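Side-chain contacts in gluconate kinase (Lactobacillus acidophilus, PDB 3LL3), which binds ATP and D-xylulose and probably transfers phosphate from ATP to a sugar or sugar acid: residues I162-G167 and T219-K224; G156-I161 and I233-S238; N304-T309 and Q318-V323. All blocks are in the same frame, centred on the assembly; numbering follows the deposited sequence.

Interaction 1. Residues I162-G167 and T219-K224; sequences IFRLTG and TEYVKK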
# COMPACT_ATOMS: atom_id res chain seq x y z
N ILE A 162 -30.20 -10.70 -34.38
CA ILE A 162 -31.48 -11.33 -34.65
C ILE A 162 -32.23 -10.59 -35.77
O ILE A 162 -32.98 -11.19 -36.53
CB ILE A 162 -32.31 -11.44 -33.37
CG1 ILE A 162 -31.62 -12.45 -32.44
CG2 ILE A 162 -33.75 -11.86 -33.68
CD1 ILE A 162 -32.20 -12.54 -31.07
N PHE A 163 -32.01 -9.29 -35.87
CA PHE A 163 -32.69 -8.50 -36.89
C PHE A 163 -32.16 -8.90 -38.26
O PHE A 163 -32.93 -9.09 -39.20
CB PHE A 163 -32.47 -7.01 -36.65
CG PHE A 163 -33.03 -6.14 -37.74
CD1 PHE A 163 -34.39 -6.16 -38.03
CD2 PHE A 163 -32.20 -5.30 -38.47
CE1 PHE A 163 -34.91 -5.35 -39.04
CE2 PHE A 163 -32.73 -4.48 -39.49
CZ PHE A 163 -34.08 -4.51 -39.77
N ARG A 164 -30.85 -9.05 -38.36
CA ARG A 164 -30.26 -9.44 -39.62
C ARG A 164 -30.82 -10.79 -40.04
O ARG A 164 -31.11 -11.00 -41.22
CB ARG A 164 -28.73 -9.48 -39.54
CG ARG A 164 -28.07 -8.11 -39.43
CD ARG A 164 -28.06 -7.36 -40.77
NE ARG A 164 -27.39 -8.12 -41.82
CZ ARG A 164 -26.08 -8.14 -42.02
NH1 ARG A 164 -25.27 -7.43 -41.25
NH2 ARG A 164 -25.56 -8.89 -42.99
N LEU A 165 -31.02 -11.70 -39.08
CA LEU A 165 -31.48 -13.05 -39.41
C LEU A 165 -32.97 -13.18 -39.76
O LEU A 165 -33.34 -14.02 -40.59
CB LEU A 165 -31.13 -14.04 -38.28
CG LEU A 165 -29.64 -14.33 -38.11
CD1 LEU A 165 -29.41 -15.14 -36.81
CD2 LEU A 165 -29.08 -15.08 -39.31
N THR A 166 -33.83 -12.37 -39.13
CA THR A 166 -35.27 -12.56 -39.23
C THR A 166 -36.03 -11.33 -39.68
O THR A 166 -37.23 -11.41 -39.92
CB THR A 166 -35.88 -12.93 -37.86
OG1 THR A 166 -35.77 -11.80 -36.98
CG2 THR A 166 -35.20 -14.16 -37.26
N GLY A 167 -35.35 -10.19 -39.75
CA GLY A 167 -36.03 -8.94 -40.07
C GLY A 167 -36.91 -8.44 -38.93
O GLY A 167 -37.68 -7.50 -39.10
N THR A 219 -34.61 -16.99 -45.86
CA THR A 219 -34.09 -18.11 -46.66
C THR A 219 -32.62 -17.94 -46.96
O THR A 219 -31.87 -18.90 -46.95
CB THR A 219 -34.78 -18.28 -48.04
OG1 THR A 219 -36.10 -17.73 -48.03
CG2 THR A 219 -34.82 -19.75 -48.42
N GLU A 220 -32.24 -16.71 -47.27
CA GLU A 220 -30.84 -16.40 -47.53
C GLU A 220 -29.94 -17.02 -46.47
O GLU A 220 -28.99 -17.74 -46.78
CB GLU A 220 -30.64 -14.89 -47.53
CG GLU A 220 -29.19 -14.45 -47.55
CD GLU A 220 -29.08 -12.94 -47.58
OE1 GLU A 220 -30.15 -12.29 -47.60
OE2 GLU A 220 -27.95 -12.42 -47.59
N TYR A 221 -30.24 -16.73 -45.21
CA TYR A 221 -29.38 -17.17 -44.12
C TYR A 221 -29.61 -18.63 -43.74
O TYR A 221 -28.80 -19.22 -43.04
CB TYR A 221 -29.51 -16.24 -42.91
CG TYR A 221 -29.00 -14.87 -43.21
CD1 TYR A 221 -27.65 -14.64 -43.42
CD2 TYR A 221 -29.87 -13.80 -43.34
CE1 TYR A 221 -27.17 -13.39 -43.72
CE2 TYR A 221 -29.41 -12.54 -43.64
CZ TYR A 221 -28.06 -12.33 -43.83
OH TYR A 221 -27.59 -11.08 -44.14
N VAL A 222 -30.71 -19.21 -44.22
CA VAL A 222 -30.94 -20.64 -44.00
C VAL A 222 -29.88 -21.43 -44.75
O VAL A 222 -29.35 -22.44 -44.26
CB VAL A 222 -32.32 -21.09 -44.49
CG1 VAL A 222 -32.37 -22.61 -44.60
CG2 VAL A 222 -33.40 -20.58 -43.54
N LYS A 223 -29.59 -20.96 -45.95
CA LYS A 223 -28.56 -21.56 -46.78
C LYS A 223 -27.19 -21.27 -46.19
O LYS A 223 -26.40 -22.19 -45.97
CB LYS A 223 -28.64 -20.99 -48.20
CG LYS A 223 -30.07 -20.87 -48.73
CD LYS A 223 -30.14 -20.07 -50.04
CE LYS A 223 -31.57 -20.06 -50.59
NZ LYS A 223 -32.11 -21.44 -50.84
N LYS A 224 -26.90 -20.00 -45.93
CA LYS A 224 -25.57 -19.58 -45.51
C LYS A 224 -25.15 -20.24 -44.20
O LYS A 224 -23.97 -20.50 -43.99
CB LYS A 224 -25.48 -18.06 -45.36
CG LYS A 224 -25.58 -17.28 -46.67
CD LYS A 224 -25.17 -15.83 -46.49
CE LYS A 224 -25.57 -14.98 -47.70
NZ LYS A 224 -24.95 -13.62 -47.67
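R164 and L165, neighbours near the C-terminal end of helix 157-166, both meet Y221 on the first turn of helix 219-225. The R164 chain doubles back at chi2 and chi3 (-75° and -58°), which carries the guanidinium over to the phenol end of Y221. There NH2 of R164 gives a hydrogen bond to OH of Y221, 3.2 Å long and fairly straight at the hydrogen (158°). The hydroxyl sits at the guanidinium edge, close to its plane, while the tyrosine ring is turned well away from that plane. NH1 of R164 is hydrogen-bonded to Y160 OH one turn earlier, so the guanidinium is held from two of its nitrogens by two tyrosine hydroxyls. The arginine carbonyl also approaches the ring obliquely, R164 O lying 3.3 Å from Y221 CE2. L165 packs at the base of the tyrosine side chain, its CD2 methyl 3.8 Å from Y221 CB. At T166 the contact has ended, and OG1 turns back to I162 O at 2.9 Å; this carbonyl also accepts from T166 N, on the opposite face of its plane. G167 follows with positive phi as the helix stops. F53 of helix 49-65 packs on R164 and L165 and meets the Y221 ring edge-to-face. The result is a buried helix-to-helix contact in the N-terminal domain of the FGGY kinase fold, well away from the ligand sites.

Interaction 2. Residues G156-I161 and I233-S238; sequences GIKEYI and IILGAS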
# COMPACT_ATOMS: atom_id res chain seq x y z
N GLY A 156 -29.32 -3.12 -29.22
CA GLY A 156 -28.07 -3.73 -28.79
C GLY A 156 -27.63 -4.76 -29.81
O GLY A 156 -28.38 -5.09 -30.73
N ILE A 157 -26.43 -5.29 -29.63
CA ILE A 157 -25.87 -6.25 -30.58
C ILE A 157 -26.71 -7.53 -30.70
O ILE A 157 -26.79 -8.12 -31.78
CB ILE A 157 -24.42 -6.64 -30.20
CG1 ILE A 157 -23.82 -7.53 -31.29
CG2 ILE A 157 -24.40 -7.36 -28.85
CD1 ILE A 157 -23.52 -6.79 -32.58
N LYS A 158 -27.32 -7.99 -29.62
CA LYS A 158 -28.15 -9.18 -29.77
C LYS A 158 -29.35 -8.89 -30.70
O LYS A 158 -29.66 -9.69 -31.57
CB LYS A 158 -28.59 -9.81 -28.44
CG LYS A 158 -29.54 -11.01 -28.64
CD LYS A 158 -29.64 -11.92 -27.38
CE LYS A 158 -30.53 -11.31 -26.29
NZ LYS A 158 -31.99 -11.47 -26.61
N GLU A 159 -30.01 -7.74 -30.50
CA GLU A 159 -31.11 -7.31 -31.36
C GLU A 159 -30.66 -7.18 -32.82
O GLU A 159 -31.34 -7.61 -33.73
CB GLU A 159 -31.68 -5.97 -30.89
CG GLU A 159 -32.40 -6.02 -29.55
CD GLU A 159 -31.42 -6.22 -28.42
OE1 GLU A 159 -30.44 -5.43 -28.37
OE2 GLU A 159 -31.61 -7.17 -27.62
N TYR A 160 -29.49 -6.58 -33.01
CA TYR A 160 -28.93 -6.42 -34.33
C TYR A 160 -28.81 -7.75 -35.06
O TYR A 160 -29.30 -7.89 -36.19
CB TYR A 160 -27.54 -5.77 -34.27
CG TYR A 160 -26.93 -5.65 -35.65
CD1 TYR A 160 -27.44 -4.76 -36.58
CD2 TYR A 160 -25.85 -6.44 -36.03
CE1 TYR A 160 -26.90 -4.65 -37.85
CE2 TYR A 160 -25.30 -6.34 -37.30
CZ TYR A 160 -25.83 -5.44 -38.20
OH TYR A 160 -25.27 -5.34 -39.47
N ILE A 161 -28.14 -8.71 -34.41
CA ILE A 161 -27.95 -10.04 -34.97
C ILE A 161 -29.29 -10.66 -35.33
O ILE A 161 -29.49 -11.10 -36.47
CB ILE A 161 -27.18 -10.98 -34.02
CG1 ILE A 161 -25.76 -10.46 -33.81
CG2 ILE A 161 -27.15 -12.39 -34.57
CD1 ILE A 161 -25.05 -11.01 -32.57
N ILE A 233 -35.14 -19.52 -34.05
CA ILE A 233 -34.34 -18.62 -33.25
C ILE A 233 -35.04 -18.48 -31.91
O ILE A 233 -36.23 -18.16 -31.85
CB ILE A 233 -34.23 -17.23 -33.88
CG1 ILE A 233 -33.52 -17.31 -35.23
CG2 ILE A 233 -33.45 -16.29 -32.95
CD1 ILE A 233 -32.07 -17.69 -35.10
N ILE A 234 -34.30 -18.72 -30.83
CA ILE A 234 -34.80 -18.47 -29.48
C ILE A 234 -34.24 -17.12 -29.06
O ILE A 234 -33.03 -16.87 -29.15
CB ILE A 234 -34.35 -19.58 -28.50
CG1 ILE A 234 -34.58 -20.96 -29.13
CG2 ILE A 234 -35.10 -19.45 -27.18
CD1 ILE A 234 -35.99 -21.18 -29.68
N LEU A 235 -35.13 -16.23 -28.63
CA LEU A 235 -34.74 -14.87 -28.34
C LEU A 235 -33.49 -14.81 -27.43
O LEU A 235 -32.56 -14.05 -27.69
CB LEU A 235 -35.90 -14.10 -27.73
CG LEU A 235 -35.61 -12.63 -27.50
CD1 LEU A 235 -35.09 -11.94 -28.78
CD2 LEU A 235 -36.84 -11.91 -26.92
N GLY A 236 -33.46 -15.61 -26.38
CA GLY A 236 -32.29 -15.63 -25.51
C GLY A 236 -32.27 -14.54 -24.45
O GLY A 236 -33.30 -13.93 -24.18
N ALA A 237 -31.10 -14.29 -23.85
CA ALA A 237 -30.99 -13.41 -22.70
C ALA A 237 -29.57 -12.89 -22.51
O ALA A 237 -28.69 -13.14 -23.33
CB ALA A 237 -31.45 -14.13 -21.44
N SER A 238 -29.37 -12.16 -21.43
CA SER A 238 -28.08 -11.54 -21.14
C SER A 238 -27.07 -12.56 -20.58
O SER A 238 -27.46 -13.56 -19.97
CB SER A 238 -28.28 -10.43 -20.13
OG SER A 238 -28.68 -10.96 -18.88
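The side chain of K158 projects from the first turn of helix 157-166 toward strand 232-238 and hooks its ammonium group over the backbone of L235. CG lies anti to the backbone N (chi1 177°), which sends the chain out from the helix, and bends at chi3 and chi4 then turn NZ onto the carbonyl. The hydrogen bond from K158 NZ to L235 O is 2.9 Å long, but the nitrogen stands well above the carbonyl plane, 50° out of it. Behind the ammonium, the methylene carbons run past the same backbone, with K158 CE 3.9 Å from A237 N. The leucine side chain lies beside the charged end: L235 CD1 comes within 3.8 Å of K158 NZ. G236 has no side chain to stand against the lysine; a CB there would point toward it and would be jammed against L235 O, the oxygen the lysine grips. Helix and strand run almost exactly antiparallel, at 172°, their axes 10.2 Å apart. The helix thus packs against the mixed sheet of the N-terminal domain, part of the actin-like ATPase fold, in which strand 232-238 pairs in parallel with strand 70-78. A salt bridge to D172 OD2 gives K158 NZ a second partner, so the buried charge is probably balanced. A methionine in place of K158 would probably leave the D172 carboxylate without its positive mate and L235 O without this donor. W76 and S78 of strand 70-78 and M175 of helix 173-176 also touch the lysine chain.

Interaction 3. Residues N304-T309 and Q318-V323; sequences NWARQT and QDFLDV. With ATP (adenosine-5'-triphosphate), chain C.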
# COMPACT_ATOMS: atom_id res chain seq x y z
N ASN A 304 -2.80 -11.55 -12.30
CA ASN A 304 -1.82 -11.48 -13.36
C ASN A 304 -0.81 -10.35 -13.15
O ASN A 304 0.38 -10.57 -13.28
CB ASN A 304 -2.50 -11.30 -14.71
CG ASN A 304 -1.55 -11.47 -15.87
OD1 ASN A 304 -1.33 -10.54 -16.66
ND2 ASN A 304 -0.98 -12.67 -15.99
N TRP A 305 -1.30 -9.14 -12.86
CA TRP A 305 -0.39 -8.02 -12.57
C TRP A 305 0.59 -8.36 -11.45
O TRP A 305 1.78 -8.11 -11.57
CB TRP A 305 -1.16 -6.74 -12.23
CG TRP A 305 -0.27 -5.67 -11.65
CD1 TRP A 305 0.44 -4.72 -12.34
CD2 TRP A 305 0.02 -5.46 -10.26
NE1 TRP A 305 1.14 -3.92 -11.45
CE2 TRP A 305 0.91 -4.36 -10.18
CE3 TRP A 305 -0.39 -6.09 -9.07
CZ2 TRP A 305 1.39 -3.87 -8.96
CZ3 TRP A 305 0.10 -5.60 -7.86
CH2 TRP A 305 0.98 -4.51 -7.81
N ALA A 306 0.08 -8.93 -10.35
CA ALA A 306 0.92 -9.27 -9.21
C ALA A 306 1.95 -10.34 -9.54
O ALA A 306 3.08 -10.29 -9.05
CB ALA A 306 0.08 -9.71 -8.02
N ARG A 307 1.55 -11.29 -10.39
CA ARG A 307 2.41 -12.40 -10.78
C ARG A 307 3.62 -11.89 -11.56
O ARG A 307 4.73 -12.37 -11.34
CB ARG A 307 1.61 -13.41 -11.64
CG ARG A 307 2.45 -14.54 -12.21
CD ARG A 307 1.62 -15.51 -13.03
NE ARG A 307 1.15 -14.92 -14.28
CZ ARG A 307 1.95 -14.44 -15.23
NH1 ARG A 307 3.27 -14.48 -15.09
NH2 ARG A 307 1.44 -13.91 -16.33
N GLN A 308 3.38 -10.93 -12.44
CA GLN A 308 4.44 -10.34 -13.26
C GLN A 308 5.25 -9.27 -12.53
O GLN A 308 6.41 -9.04 -12.87
CB GLN A 308 3.84 -9.67 -14.49
CG GLN A 308 3.25 -10.61 -15.53
CD GLN A 308 3.03 -9.90 -16.85
OE1 GLN A 308 1.91 -9.51 -17.19
NE2 GLN A 308 4.12 -9.69 -17.60
N THR A 309 4.64 -8.61 -11.55
CA THR A 309 5.26 -7.45 -10.91
C THR A 309 6.01 -7.84 -9.64
O THR A 309 7.13 -7.41 -9.43
CB THR A 309 4.22 -6.36 -10.61
OG1 THR A 309 3.66 -5.90 -11.84
CG2 THR A 309 4.84 -5.19 -9.87
N GLN A 318 0.85 -21.15 -10.92
CA GLN A 318 1.10 -22.16 -9.90
C GLN A 318 2.27 -21.79 -8.98
O GLN A 318 2.19 -21.97 -7.77
CB GLN A 318 1.34 -23.53 -10.53
CG GLN A 318 1.29 -24.65 -9.51
CD GLN A 318 0.02 -24.61 -8.71
OE1 GLN A 318 -1.08 -24.50 -9.26
NE2 GLN A 318 0.15 -24.67 -7.39
N ASP A 319 3.35 -21.27 -9.55
CA ASP A 319 4.50 -20.83 -8.74
C ASP A 319 4.02 -19.77 -7.74
O ASP A 319 4.38 -19.80 -6.56
CB ASP A 319 5.61 -20.23 -9.62
CG ASP A 319 6.32 -21.26 -10.49
OD1 ASP A 319 6.30 -22.46 -10.16
OD2 ASP A 319 6.91 -20.85 -11.52
N PHE A 320 3.22 -18.82 -8.23
CA PHE A 320 2.72 -17.74 -7.39
C PHE A 320 1.89 -18.30 -6.25
O PHE A 320 2.09 -17.95 -5.10
CB PHE A 320 1.86 -16.79 -8.24
CG PHE A 320 1.44 -15.53 -7.54
CD1 PHE A 320 0.43 -15.55 -6.61
CD2 PHE A 320 2.04 -14.33 -7.84
CE1 PHE A 320 0.01 -14.39 -5.98
CE2 PHE A 320 1.63 -13.15 -7.20
CZ PHE A 320 0.61 -13.19 -6.27
N LEU A 321 0.94 -19.17 -6.59
CA LEU A 321 0.09 -19.80 -5.60
C LEU A 321 0.93 -20.56 -4.58
O LEU A 321 0.68 -20.49 -3.38
CB LEU A 321 -0.88 -20.77 -6.29
CG LEU A 321 -1.88 -20.07 -7.20
CD1 LEU A 321 -2.71 -21.10 -7.94
CD2 LEU A 321 -2.77 -19.14 -6.37
N ASP A 322 1.93 -21.29 -5.06
CA ASP A 322 2.81 -22.04 -4.17
C ASP A 322 3.46 -21.10 -3.15
O ASP A 322 3.45 -21.35 -1.95
CB ASP A 322 3.88 -22.81 -4.95
CG ASP A 322 3.33 -24.02 -5.70
OD1 ASP A 322 2.23 -24.50 -5.34
OD2 ASP A 322 4.01 -24.48 -6.64
N VAL A 323 4.00 -19.99 -3.64
CA VAL A 323 4.66 -19.04 -2.72
C VAL A 323 3.68 -18.42 -1.74
O VAL A 323 3.95 -18.33 -0.54
CB VAL A 323 5.40 -17.95 -3.49
CG1 VAL A 323 6.02 -16.96 -2.51
CG2 VAL A 323 6.46 -18.56 -4.39
PG ATP C . -13.59 -16.34 -20.83
O1G ATP C . -12.13 -16.94 -21.36
O2G ATP C . -14.63 -17.58 -20.49
O3G ATP C . -14.14 -15.44 -21.85
PB ATP C . -11.84 -14.97 -19.02
O1B ATP C . -12.04 -14.07 -17.65
O2B ATP C . -11.21 -14.20 -20.08
O3B ATP C . -13.36 -15.48 -19.44
PA ATP C . -10.73 -17.17 -17.40
O1A ATP C . -12.11 -17.53 -16.60
O2A ATP C . -9.98 -18.36 -17.77
O3A ATP C . -10.89 -16.31 -18.80
O5' ATP C . -9.80 -16.31 -16.34
C5' ATP C . -8.63 -15.70 -16.83
C4' ATP C . -7.75 -15.37 -15.65
O4' ATP C . -7.29 -16.43 -14.82
C3' ATP C . -6.58 -14.35 -15.77
O3' ATP C . -6.90 -13.03 -15.45
C2' ATP C . -5.39 -15.04 -15.01
O2' ATP C . -4.55 -14.12 -14.36
C1' ATP C . -6.15 -16.00 -14.13
N9 ATP C . -5.43 -17.23 -13.83
C8 ATP C . -4.84 -18.08 -14.70
N7 ATP C . -4.38 -19.19 -13.93
C5 ATP C . -4.74 -18.97 -12.58
C6 ATP C . -4.55 -19.73 -11.41
N6 ATP C . -3.90 -21.03 -11.49
N1 ATP C . -5.02 -19.28 -10.23
C2 ATP C . -5.67 -18.08 -10.14
N3 ATP C . -5.85 -17.33 -11.30
C4 ATP C . -5.38 -17.79 -12.50
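F320 of helix 317-325 lays its ring against A306 and R307 of helix 300-311, and this apolar contact joins the two helices. A chi1 of -172° swings the ring out from its own helix and across to them. The approach is oblique: F320 CD2 lies 3.5 Å from R307 CA, and F320 CE2 is 3.7 Å from A306 C, so the phenyl rests largely on backbone. The A306 methyl adds a side-chain contact, CB standing 3.9 Å from both CE2 and CZ of F320. F303 meets the F320 ring edge-to-face, and A369 and I373 of helix 365-388 pack on it too, which buries it within a cluster of helices.

Polar groups serve their own helices or the surroundings. The R307 chain leads away from F320, and its NH1 is bonded to E315 O in the link between the helices. T309 OG1 bonds back to W305 O at 2.9 Å, sharing that acceptor with T309 N. On the outer side of the second helix, Q318 NE2 reaches D322 OD1 at 2.9 Å from above the carboxylate plane. W305 NE1 bonds to H363 O of the second subunit, so the first helix also meets the dimer partner.

Ligand contacts come from each helix in turn. N304 CB lies 3.5 Å from ATP O2' of the ribose, whereas L321 CD1 is 3.7 Å from ATP N1 of the adenine. The pair therefore forms part of the nucleotide pocket in the C-terminal domain of this FGGY kinase, whose two domains belong to the actin-like ATPase clan.

Overall arrangement
Of the segments involved, helix 157-166 comes first in the chain; its early part serves interaction 2 and its late part interaction 1. Interaction 1 closes when the chain returns at 219-224; interaction 2 closes later, at 233-238, so the first loop is nested within the second. Their centres lie 13 Å apart and they touch, I162 and L165 of one packing on L235 and I233 of the other. Helix 157-166 is thereby held to helix 219-225 at its late end and to strand 232-238 at its early end. Interaction 3 follows, closing a short loop between successive helices, 300-311 and 317-325, in the C-terminal domain, beside ATP. Its nearest atoms are about 25 Å from interaction 2.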